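Local coordinates for flagellin B1 (Methanocaldococcus jannaschii DSM 2661, PDB 5YA6), which probably serves as a structural subunit of the archaellum, the archaeal swimming filament, and binds a calcium ion in its beta-rich globular part, at residues T70-A75 against S82-W87; S93-G98 against G140-E145; D104-L107 against I112-G115. All coordinates share one frame; numbering follows the deposited sequence.

Interaction 1. Residues T70-A75 against S82-W87; sequences TATLGA and SAITDW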
ATOM      1  N   THR B  70      23.867  14.697  -2.612  1.00 15.56           N
ATOM      2  CA  THR B  70      24.502  14.518  -1.342  1.00 16.36           C
ATOM      3  C   THR B  70      24.285  15.742  -0.409  1.00 15.48           C
ATOM      4  O   THR B  70      24.760  15.750   0.686  1.00 17.58           O
ATOM      5  CB  THR B  70      25.990  14.426  -1.517  1.00 17.74           C
ATOM      6  OG1 THR B  70      26.359  15.474  -2.423  1.00 17.03           O
ATOM      7  CG2 THR B  70      26.444  13.035  -2.155  1.00 18.01           C
ATOM      8  N   ALA B  71      23.504  16.681  -0.855  1.00 15.90           N
ATOM      9  CA  ALA B  71      23.140  17.853  -0.030  1.00 17.69           C
ATOM     10  C   ALA B  71      22.382  17.530   1.262  1.00 18.85           C
ATOM     11  O   ALA B  71      22.349  18.358   2.190  1.00 18.48           O
ATOM     12  CB  ALA B  71      22.316  18.828  -0.877  1.00 16.69           C
ATOM     13  N   THR B  72      21.662  16.386   1.302  1.00 15.46           N
ATOM     14  CA  THR B  72      20.997  15.921   2.490  1.00 16.50           C
ATOM     15  C   THR B  72      21.915  15.345   3.550  1.00 17.94           C
ATOM     16  O   THR B  72      21.475  15.018   4.686  1.00 19.72           O
ATOM     17  CB  THR B  72      19.969  14.818   2.043  1.00 16.09           C
ATOM     18  OG1 THR B  72      20.638  13.844   1.171  1.00 14.47           O
ATOM     19  CG2 THR B  72      18.819  15.434   1.226  1.00 15.42           C
ATOM     20  N   LEU B  73      23.179  15.112   3.193  1.00 18.88           N
ATOM     21  CA  LEU B  73      24.086  14.404   4.089  1.00 24.65           C
ATOM     22  C   LEU B  73      24.401  15.240   5.352  1.00 24.88           C
ATOM     23  O   LEU B  73      24.837  16.394   5.236  1.00 23.49           O
ATOM     24  CB  LEU B  73      25.354  14.050   3.299  1.00 28.07           C
ATOM     25  CG  LEU B  73      26.352  13.105   3.922  1.00 33.41           C
ATOM     26  CD1 LEU B  73      25.701  11.793   4.282  1.00 36.39           C
ATOM     27  CD2 LEU B  73      27.479  12.866   2.918  1.00 34.95           C
ATOM     28  N   GLY B  74      24.070  14.672   6.518  1.00 23.36           N
ATOM     29  CA  GLY B  74      24.341  15.272   7.844  1.00 25.67           C
ATOM     30  C   GLY B  74      23.382  16.400   8.208  1.00 27.21           C
ATOM     31  O   GLY B  74      23.610  17.117   9.183  1.00 28.57           O
ATOM     32  N   ALA B  75      22.333  16.585   7.413  1.00 24.23           N
ATOM     33  CA  ALA B  75      21.436  17.723   7.546  1.00 25.02           C
ATOM     34  C   ALA B  75      20.195  17.435   8.382  1.00 27.82           C
ATOM     35  O   ALA B  75      19.522  16.423   8.183  1.00 26.12           O
ATOM     36  CB  ALA B  75      21.020  18.231   6.191  1.00 26.64           C
ATOM     37  N   SER B  82      15.957  25.760  -0.405  1.00 12.77           N
ATOM     38  CA  SER B  82      17.183  26.580  -0.549  1.00 14.32           C
ATOM     39  C   SER B  82      18.449  25.789  -0.389  1.00 15.29           C
ATOM     40  O   SER B  82      19.413  25.982  -1.181  1.00 17.18           O
ATOM     41  CB  SER B  82      17.141  27.809   0.387  1.00 15.56           C
ATOM     42  OG  SER B  82      16.031  28.564   0.006  1.00 16.38           O
ATOM     43  N   ALA B  83      18.488  24.947   0.627  1.00 14.79           N
ATOM     44  CA  ALA B  83      19.669  24.166   0.954  1.00 15.42           C
ATOM     45  C   ALA B  83      19.769  22.939   0.040  1.00 15.47           C
ATOM     46  O   ALA B  83      20.863  22.525  -0.352  1.00 15.86           O
ATOM     47  CB  ALA B  83      19.633  23.753   2.405  1.00 16.79           C
ATOM     48  N   ILE B  84      18.591  22.386  -0.315  1.00 13.51           N
ATOM     49  CA  ILE B  84      18.516  21.202  -1.192  1.00 14.39           C
ATOM     50  C   ILE B  84      17.730  21.576  -2.446  1.00 13.23           C
ATOM     51  O   ILE B  84      16.547  21.417  -2.531  1.00 12.33           O
ATOM     52  CB  ILE B  84      17.916  20.034  -0.371  1.00 14.93           C
ATOM     53  CG1 ILE B  84      18.793  19.694   0.852  1.00 17.17           C
ATOM     54  CG2 ILE B  84      17.809  18.785  -1.279  1.00 15.72           C
ATOM     55  CD1 ILE B  84      18.023  19.093   1.985  1.00 18.22           C
ATOM     56  N   THR B  85      18.398  22.209  -3.418  1.00 15.39           N
ATOM     57  CA  THR B  85      17.742  22.804  -4.544  1.00 16.77           C
ATOM     58  C   THR B  85      17.199  21.753  -5.513  1.00 15.36           C
ATOM     59  O   THR B  85      16.297  22.042  -6.278  1.00 14.43           O
ATOM     60  CB  THR B  85      18.751  23.729  -5.348  1.00 19.63           C
ATOM     61  OG1 THR B  85      19.992  23.024  -5.558  1.00 22.78           O
ATOM     62  CG2 THR B  85      19.042  24.973  -4.495  1.00 23.62           C
ATOM     63  N   ASP B  86      17.715  20.522  -5.404  1.00 16.56           N
ATOM     64  CA  ASP B  86      17.201  19.418  -6.230  1.00 16.58           C
ATOM     65  C   ASP B  86      15.756  19.029  -5.873  1.00 16.99           C
ATOM     66  O   ASP B  86      15.126  18.313  -6.619  1.00 15.06           O
ATOM     67  CB  ASP B  86      18.109  18.168  -6.162  1.00 18.02           C
ATOM     68  CG  ASP B  86      19.404  18.304  -6.988  1.00 20.17           C
ATOM     69  OD1 ASP B  86      19.439  19.128  -7.888  1.00 21.04           O
ATOM     70  OD2 ASP B  86      20.370  17.615  -6.658  1.00 25.50           O
ATOM     71  N   TRP B  87      15.196  19.557  -4.772  1.00 15.00           N
ATOM     72  CA  TRP B  87      13.714  19.522  -4.623  1.00 15.13           C
ATOM     73  C   TRP B  87      12.948  20.013  -5.835  1.00 16.36           C
ATOM     74  O   TRP B  87      11.805  19.643  -6.039  1.00 17.48           O
ATOM     75  CB  TRP B  87      13.233  20.342  -3.405  1.00 14.87           C
ATOM     76  CG  TRP B  87      13.188  19.550  -2.127  1.00 14.02           C
ATOM     77  CD1 TRP B  87      14.009  19.636  -1.095  1.00 14.33           C
ATOM     78  CD2 TRP B  87      12.239  18.525  -1.808  1.00 13.98           C
ATOM     79  NE1 TRP B  87      13.689  18.681  -0.139  1.00 14.16           N
ATOM     80  CE2 TRP B  87      12.576  18.017  -0.552  1.00 14.14           C
ATOM     81  CE3 TRP B  87      11.143  17.987  -2.489  1.00 13.99           C
ATOM     82  CZ2 TRP B  87      11.799  17.022   0.094  1.00 14.27           C
ATOM     83  CZ3 TRP B  87      10.404  17.001  -1.869  1.00 14.75           C
ATOM     84  CH2 TRP B  87      10.752  16.515  -0.630  1.00 13.56           C
TER

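Interaction 2. Residues S93-G98 against G140-E145; sequences SSYVVG and GQFQPE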
ATOM      1  N   SER B  93       5.678  13.085 -11.170  1.00 19.14           N
ATOM      2  CA  SER B  93       5.957  11.722 -11.521  1.00 20.49           C
ATOM      3  C   SER B  93       7.365  11.263 -11.186  1.00 18.11           C
ATOM      4  O   SER B  93       7.801  10.258 -11.685  1.00 17.42           O
ATOM      5  CB  SER B  93       5.683  11.514 -13.023  1.00 23.41           C
ATOM      6  OG  SER B  93       6.649  12.206 -13.736  1.00 24.74           O
ATOM      7  N   SER B  94       8.075  11.980 -10.296  1.00 16.16           N
ATOM      8  CA  SER B  94       9.482  11.657 -10.067  1.00 17.75           C
ATOM      9  C   SER B  94       9.853  11.839  -8.612  1.00 16.59           C
ATOM     10  O   SER B  94       9.268  12.722  -7.965  1.00 20.75           O
ATOM     11  CB  SER B  94      10.389  12.642 -10.863  1.00 19.25           C
ATOM     12  OG  SER B  94       9.866  12.871 -12.152  1.00 24.48           O
ATOM     13  N   TYR B  95      10.775  11.016  -8.101  1.00 14.01           N
ATOM     14  CA  TYR B  95      11.356  11.197  -6.752  1.00 12.76           C
ATOM     15  C   TYR B  95      12.836  11.563  -6.898  1.00 13.29           C
ATOM     16  O   TYR B  95      13.494  11.190  -7.886  1.00 14.80           O
ATOM     17  CB  TYR B  95      11.203   9.940  -5.786  1.00 11.72           C
ATOM     18  CG  TYR B  95      11.842   8.686  -6.314  1.00 12.04           C
ATOM     19  CD1 TYR B  95      11.147   7.839  -7.143  1.00 11.74           C
ATOM     20  CD2 TYR B  95      13.162   8.381  -6.037  1.00 11.91           C
ATOM     21  CE1 TYR B  95      11.734   6.715  -7.674  1.00 11.36           C
ATOM     22  CE2 TYR B  95      13.771   7.270  -6.546  1.00 12.97           C
ATOM     23  CZ  TYR B  95      13.059   6.433  -7.393  1.00 11.34           C
ATOM     24  OH  TYR B  95      13.730   5.352  -7.939  1.00 12.40           O
ATOM     25  N   VAL B  96      13.376  12.252  -5.904  1.00 11.79           N
ATOM     26  CA  VAL B  96      14.808  12.501  -5.826  1.00 12.11           C
ATOM     27  C   VAL B  96      15.437  11.674  -4.721  1.00 12.28           C
ATOM     28  O   VAL B  96      14.869  11.580  -3.612  1.00 12.04           O
ATOM     29  CB  VAL B  96      15.026  14.030  -5.610  1.00 12.91           C
ATOM     30  CG1 VAL B  96      16.486  14.345  -5.317  1.00 14.52           C
ATOM     31  CG2 VAL B  96      14.421  14.787  -6.788  1.00 14.10           C
ATOM     32  N   VAL B  97      16.595  11.107  -4.954  1.00 12.10           N
ATOM     33  CA  VAL B  97      17.241  10.381  -3.884  1.00 11.94           C
ATOM     34  C   VAL B  97      18.224  11.271  -3.142  1.00 13.14           C
ATOM     35  O   VAL B  97      19.089  11.899  -3.762  1.00 13.70           O
ATOM     36  CB  VAL B  97      17.988   9.139  -4.412  1.00 12.56           C
ATOM     37  CG1 VAL B  97      18.724   8.404  -3.309  1.00 12.53           C
ATOM     38  CG2 VAL B  97      17.000   8.198  -5.150  1.00 12.14           C
ATOM     39  N   GLY B  98      18.094  11.337  -1.832  1.00 11.97           N
ATOM     40  CA  GLY B  98      19.095  12.046  -0.963  1.00 12.73           C
ATOM     41  C   GLY B  98      19.958  11.022  -0.306  1.00 13.06           C
ATOM     42  O   GLY B  98      19.469  10.030   0.276  1.00 13.50           O
ATOM     43  N   GLY B 140       2.056   2.101  -0.145  1.00 11.29           N
ATOM     44  CA  GLY B 140       2.978   2.056  -1.297  1.00 12.02           C
ATOM     45  C   GLY B 140       4.090   1.046  -1.156  1.00  9.83           C
ATOM     46  O   GLY B 140       4.253   0.435  -0.104  1.00  9.79           O
ATOM     47  N   GLN B 141       4.893   0.885  -2.223  1.00  9.55           N
ATOM     48  CA  GLN B 141       6.041   0.024  -2.206  1.00  9.46           C
ATOM     49  C   GLN B 141       7.101   0.730  -3.072  1.00  9.50           C
ATOM     50  O   GLN B 141       6.781   1.422  -4.039  1.00 10.33           O
ATOM     51  CB  GLN B 141       5.772  -1.373  -2.797  1.00  9.71           C
ATOM     52  CG  GLN B 141       4.730  -2.154  -1.928  1.00  9.86           C
ATOM     53  CD  GLN B 141       4.593  -3.600  -2.400  1.00 10.82           C
ATOM     54  OE1 GLN B 141       5.315  -4.051  -3.282  1.00 11.22           O
ATOM     55  NE2 GLN B 141       3.689  -4.363  -1.747  1.00  9.88           N
ATOM     56  N   PHE B 142       8.368   0.554  -2.646  1.00  9.96           N
ATOM     57  CA  PHE B 142       9.551   0.970  -3.444  1.00  9.87           C
ATOM     58  C   PHE B 142      10.253  -0.260  -3.949  1.00  9.72           C
ATOM     59  O   PHE B 142      10.806  -1.033  -3.173  1.00 10.79           O
ATOM     60  CB  PHE B 142      10.475   1.804  -2.591  1.00 10.14           C
ATOM     61  CG  PHE B 142      11.648   2.395  -3.386  1.00 10.04           C
ATOM     62  CD1 PHE B 142      11.405   3.136  -4.507  1.00 10.99           C
ATOM     63  CD2 PHE B 142      12.958   2.239  -2.951  1.00 10.85           C
ATOM     64  CE1 PHE B 142      12.439   3.687  -5.231  1.00 12.05           C
ATOM     65  CE2 PHE B 142      13.990   2.826  -3.666  1.00 11.43           C
ATOM     66  CZ  PHE B 142      13.727   3.547  -4.789  1.00 10.87           C
ATOM     67  N   GLN B 143      10.182  -0.456  -5.270  1.00 10.54           N
ATOM     68  CA  GLN B 143      10.550  -1.692  -5.904  1.00 10.96           C
ATOM     69  C   GLN B 143      11.707  -1.461  -6.926  1.00 12.18           C
ATOM     70  O   GLN B 143      11.490  -0.981  -8.015  1.00 12.33           O
ATOM     71  CB  GLN B 143       9.337  -2.215  -6.649  1.00 12.02           C
ATOM     72  CG  GLN B 143       9.608  -3.578  -7.318  1.00 11.99           C
ATOM     73  CD  GLN B 143       9.960  -4.680  -6.372  1.00 12.14           C
ATOM     74  OE1 GLN B 143       9.103  -5.199  -5.621  1.00 14.07           O
ATOM     75  NE2 GLN B 143      11.263  -5.050  -6.365  1.00 15.42           N
ATOM     76  N   PRO B 144      12.877  -1.838  -6.549  1.00 14.55           N
ATOM     77  CA  PRO B 144      13.932  -1.857  -7.566  1.00 15.13           C
ATOM     78  C   PRO B 144      13.710  -2.979  -8.570  1.00 17.86           C
ATOM     79  O   PRO B 144      12.915  -3.903  -8.357  1.00 16.37           O
ATOM     80  CB  PRO B 144      15.187  -2.188  -6.719  1.00 18.27           C
ATOM     81  CG  PRO B 144      14.858  -1.590  -5.410  1.00 17.91           C
ATOM     82  CD  PRO B 144      13.408  -2.155  -5.242  1.00 16.75           C
ATOM     83  N   GLU B 145      14.469  -2.938  -9.639  1.00 17.15           N
ATOM     84  CA  GLU B 145      14.330  -3.970 -10.629  1.00 17.73           C
ATOM     85  C   GLU B 145      14.529  -5.365 -10.047  1.00 19.79           C
ATOM     86  O   GLU B 145      13.751  -6.306 -10.375  1.00 18.76           O
ATOM     87  CB  GLU B 145      15.272  -3.693 -11.785  1.00 18.33           C
ATOM     88  CG  GLU B 145      15.159  -4.750 -12.896  1.00 20.95           C
ATOM     89  CD  GLU B 145      16.114  -4.492 -14.058  1.00 25.62           C
ATOM     90  OE1 GLU B 145      16.111  -5.335 -15.015  1.00 29.06           O
ATOM     91  OE2 GLU B 145      16.851  -3.479 -14.049  1.00 26.95           O
TER

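Interaction 3. Residues D104-L107 against I112-G115; sequences DGSL and INKG. With CA (calcium ion), chain D.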
ATOM      1  N   ASP B 104      31.114   4.248   1.184  1.00 22.38           N
ATOM      2  CA  ASP B 104      31.844   4.081  -0.047  1.00 22.25           C
ATOM      3  C   ASP B 104      31.425   4.972  -1.226  1.00 21.15           C
ATOM      4  O   ASP B 104      31.994   4.846  -2.307  1.00 22.75           O
ATOM      5  CB  ASP B 104      31.880   2.585  -0.442  1.00 22.38           C
ATOM      6  CG  ASP B 104      30.610   2.097  -1.088  1.00 22.98           C
ATOM      7  OD1 ASP B 104      29.611   2.826  -1.028  1.00 18.93           O
ATOM      8  OD2 ASP B 104      30.609   0.990  -1.686  1.00 24.06           O
ATOM      9  N   GLY B 105      30.407   5.844  -1.088  1.00 19.19           N
ATOM     10  CA  GLY B 105      30.013   6.708  -2.231  1.00 18.69           C
ATOM     11  C   GLY B 105      29.097   6.112  -3.320  1.00 17.48           C
ATOM     12  O   GLY B 105      28.744   6.798  -4.254  1.00 19.96           O
ATOM     13  N   SER B 106      28.705   4.842  -3.141  1.00 16.76           N
ATOM     14  CA  SER B 106      27.934   4.096  -4.145  1.00 15.67           C
ATOM     15  C   SER B 106      26.610   4.776  -4.569  1.00 14.43           C
ATOM     16  O   SER B 106      26.195   4.677  -5.737  1.00 15.56           O
ATOM     17  CB  SER B 106      27.692   2.648  -3.631  1.00 15.57           C
ATOM     18  OG  SER B 106      26.872   2.604  -2.493  1.00 15.18           O
ATOM     19  N   LEU B 107      25.948   5.480  -3.639  1.00 15.98           N
ATOM     20  CA  LEU B 107      24.685   6.158  -3.966  1.00 16.17           C
ATOM     21  C   LEU B 107      24.790   7.266  -5.002  1.00 18.34           C
ATOM     22  O   LEU B 107      23.809   7.555  -5.713  1.00 18.81           O
ATOM     23  CB  LEU B 107      23.973   6.681  -2.718  1.00 15.37           C
ATOM     24  CG  LEU B 107      23.228   5.655  -1.902  1.00 16.76           C
ATOM     25  CD1 LEU B 107      22.819   6.317  -0.612  1.00 16.54           C
ATOM     26  CD2 LEU B 107      21.985   5.182  -2.639  1.00 14.93           C
ATOM     27  N   ILE B 112      22.819   1.280  -3.931  1.00 13.27           N
ATOM     28  CA  ILE B 112      22.691   1.228  -2.453  1.00 12.88           C
ATOM     29  C   ILE B 112      23.279  -0.100  -1.961  1.00 14.36           C
ATOM     30  O   ILE B 112      22.951  -1.136  -2.520  1.00 14.65           O
ATOM     31  CB  ILE B 112      21.221   1.441  -1.945  1.00 13.09           C
ATOM     32  CG1 ILE B 112      21.166   1.846  -0.476  1.00 13.23           C
ATOM     33  CG2 ILE B 112      20.282   0.291  -2.321  1.00 13.25           C
ATOM     34  CD1 ILE B 112      19.814   2.221   0.023  1.00 13.66           C
ATOM     35  N   ASN B 113      24.207  -0.023  -1.015  1.00 15.48           N
ATOM     36  CA  ASN B 113      24.842  -1.230  -0.499  1.00 16.46           C
ATOM     37  C   ASN B 113      24.951  -1.221   0.983  1.00 18.35           C
ATOM     38  O   ASN B 113      24.434  -0.383   1.642  1.00 16.99           O
ATOM     39  CB  ASN B 113      26.115  -1.546  -1.275  1.00 17.78           C
ATOM     40  CG  ASN B 113      27.201  -0.528  -1.110  1.00 18.57           C
ATOM     41  OD1 ASN B 113      27.168   0.275  -0.229  1.00 18.51           O
ATOM     42  ND2 ASN B 113      28.178  -0.557  -2.004  1.00 20.90           N
ATOM     43  N   LYS B 114      25.519  -2.288   1.512  1.00 21.11           N
ATOM     44  CA  LYS B 114      25.482  -2.512   2.936  1.00 21.47           C
ATOM     45  C   LYS B 114      25.780  -1.260   3.775  1.00 21.03           C
ATOM     46  O   LYS B 114      26.830  -0.599   3.587  1.00 22.32           O
ATOM     47  CB  LYS B 114      26.504  -3.631   3.274  1.00 22.50           C
ATOM     48  CG  LYS B 114      26.608  -3.876   4.774  1.00 24.00           C
ATOM     49  CD  LYS B 114      27.556  -5.026   5.080  1.00 27.85           C
ATOM     50  CE  LYS B 114      27.750  -5.141   6.597  1.00 30.58           C
ATOM     51  NZ  LYS B 114      28.611  -6.293   6.961  1.00 35.57           N
ATOM     52  N   GLY B 115      24.902  -1.012   4.726  1.00 20.27           N
ATOM     53  CA  GLY B 115      25.007   0.078   5.662  1.00 21.07           C
ATOM     54  C   GLY B 115      24.394   1.402   5.188  1.00 20.46           C
ATOM     55  O   GLY B 115      24.238   2.338   5.993  1.00 21.08           O
TER
HETATM   56 CA    CA D 301      27.394   2.621  -0.148  1.00 17.45          CA
HETATM   57  O   HOH W   1      28.939   2.083   1.673  1.00 18.74           O

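Interaction 1. Residues T70-A75 against S82-W87
Ile84 lays its CG1-CD1 arm across the turn that carries Ala71 and Thr72. Its CG1 meets the methyl of Ala71 at 4.0 Å, CG1 to CB. One bond further out, CD1 meets CG2 of Thr72 at 3.8 Å. The side chains of Thr72 and Ile84 cross at about a right angle, and they touch through these two methyls. Ile84 CG1 stands beside its own backbone N (chi1 -60°), which sends the arm toward the turn. The CB of Ala71 points at the other segment and also lies 4.0 Å from the carbonyl O of Ala83. Both segments belong to the long connection between strands 59-69 and 94-99. Residues 70-73 form a type I beta turn and residues 72-75 a type II turn. The first is closed by Leu73 N to Thr70 O at 3.0 Å. No hydrogen bond links the two segments; the contacts between side chains are carbon to carbon. Thr72 divides its two branches. Its CG2 faces Ile84, while OG1, set between N and the carbonyl carbon (chi1 49°), hydrogen-bonds the carbonyl O of Val99.

Interaction 2. Residues S93-G98 against G140-E145
A buried aromatic pair joins strand 94-99 to strand 137-143 of the large mixed beta-sheet. The two strands are not neighbours: 59-69 and 51-56 lie between them in the sheet order. Yet the CA atoms of Tyr95 and Phe142 are only 10.9 Å apart, consistent with a curled sheet that brings both side chains to its concave side. The rings form an offset edge-to-face pair. The edge of Phe142 is turned to the face of Tyr95, offset toward its CZ-OH end. The planes stand at 89° and the ring centroids are 5.4 Å apart. The touching corner of Phe142 is CE1, 3.5 Å from Tyr95 CZ. The same CE1 lies 3.4 Å from Tyr95 OH, which sits at the edge of the Phe142 ring, near its plane. Phe142 CG is anti to its backbone N (chi1 -174°), which extends the ring from the strand and brings CE1 to Tyr95. Leu52 and Leu120 touch both side chains. Tyr95 OH hydrogen-bonds the carbonyl O of Ala50, so this buried polar atom is satisfied. With an alanine here in place of Tyr95, the ring and hydroxyl are gone, which is likely to open a gap beside Phe142 and leave the Ala50 carbonyl without this donor. The contact probably draws on dispersion and on the weakly positive C-H edge of Phe142 near the tyrosine ring and its oxygen.

Interaction 3. Residues D104-L107 against I112-G115
Asp104 and Asn113 approach each other from opposite directions and share a calcium ion. Asp104 uses both carboxylate oxygens: OD1 binds the calcium at 2.4 Å, and OD2 accepts from Asn113 ND2 at 2.9 Å. That hydrogen bond is fairly straight, with an N-H...O angle of 165°. It comes to the syn side of OD2, tilted out of the carboxylate plane. The carboxylate and amide planes are 50° apart. Asn113 is likewise divided: OD1 binds the metal at 2.4 Å while ND2 holds the carboxylate. Its CG sits between the backbone N and the carbonyl carbon (chi1 66°), which turns the amide in to the ion. Asp104 CG and Ser106 OG take the same setting, and Ser106 OG reaches the calcium at 2.4 Å. The same OG hydrogen-bonds Val111 O. Asp104 OD1 also accepts from Ser106 N at 3.1 Å, an Asx turn, with the donor above the carboxylate plane. A calcium-bound water accepts from Asp104 N. Asp102 and both oxygens of Asp116 complete seven ligand atoms. Asp102, Asp104 and Ser106, at alternate positions, recall in spacing the start of an EF-hand-type loop. Leu107 and Ile112 lie side by side, with Leu107 CD2 3.9 Å from Ile112 CB. The calcium thus ties the loop after strand 94-99 to residues just after strand 111-112. The Asn113-Asp104 bond helps to fix the amide, with N toward Asp104 and O on the metal. The cation probably holds together oxygens that would otherwise repel, and the three aspartates probably more than balance its charge.

Overall arrangement
The three contacts lie in one globular body, their centres about 16 to 18 Å apart. Interaction 1 comes first along the chain and closes before interaction 2 opens. Interaction 3 is nested inside the loop that interaction 2 closes. Interactions 1 and 2 touch directly: Thr72 OG1 lies 3.2 Å from Gly98 CA, and Asp86 O lies 3.6 Å from Val96 CG2. Interaction 3 touches neither, its nearest atoms being about 7 Å from interaction 1 and about 5 Å from interaction 2. It alone holds calcium. The side chains of Thr72 and Phe142 are about 13 and 14 Å from the ion. Leu47 packs on Phe142, Leu107 and Ile112, so it borders both interactions 2 and 3.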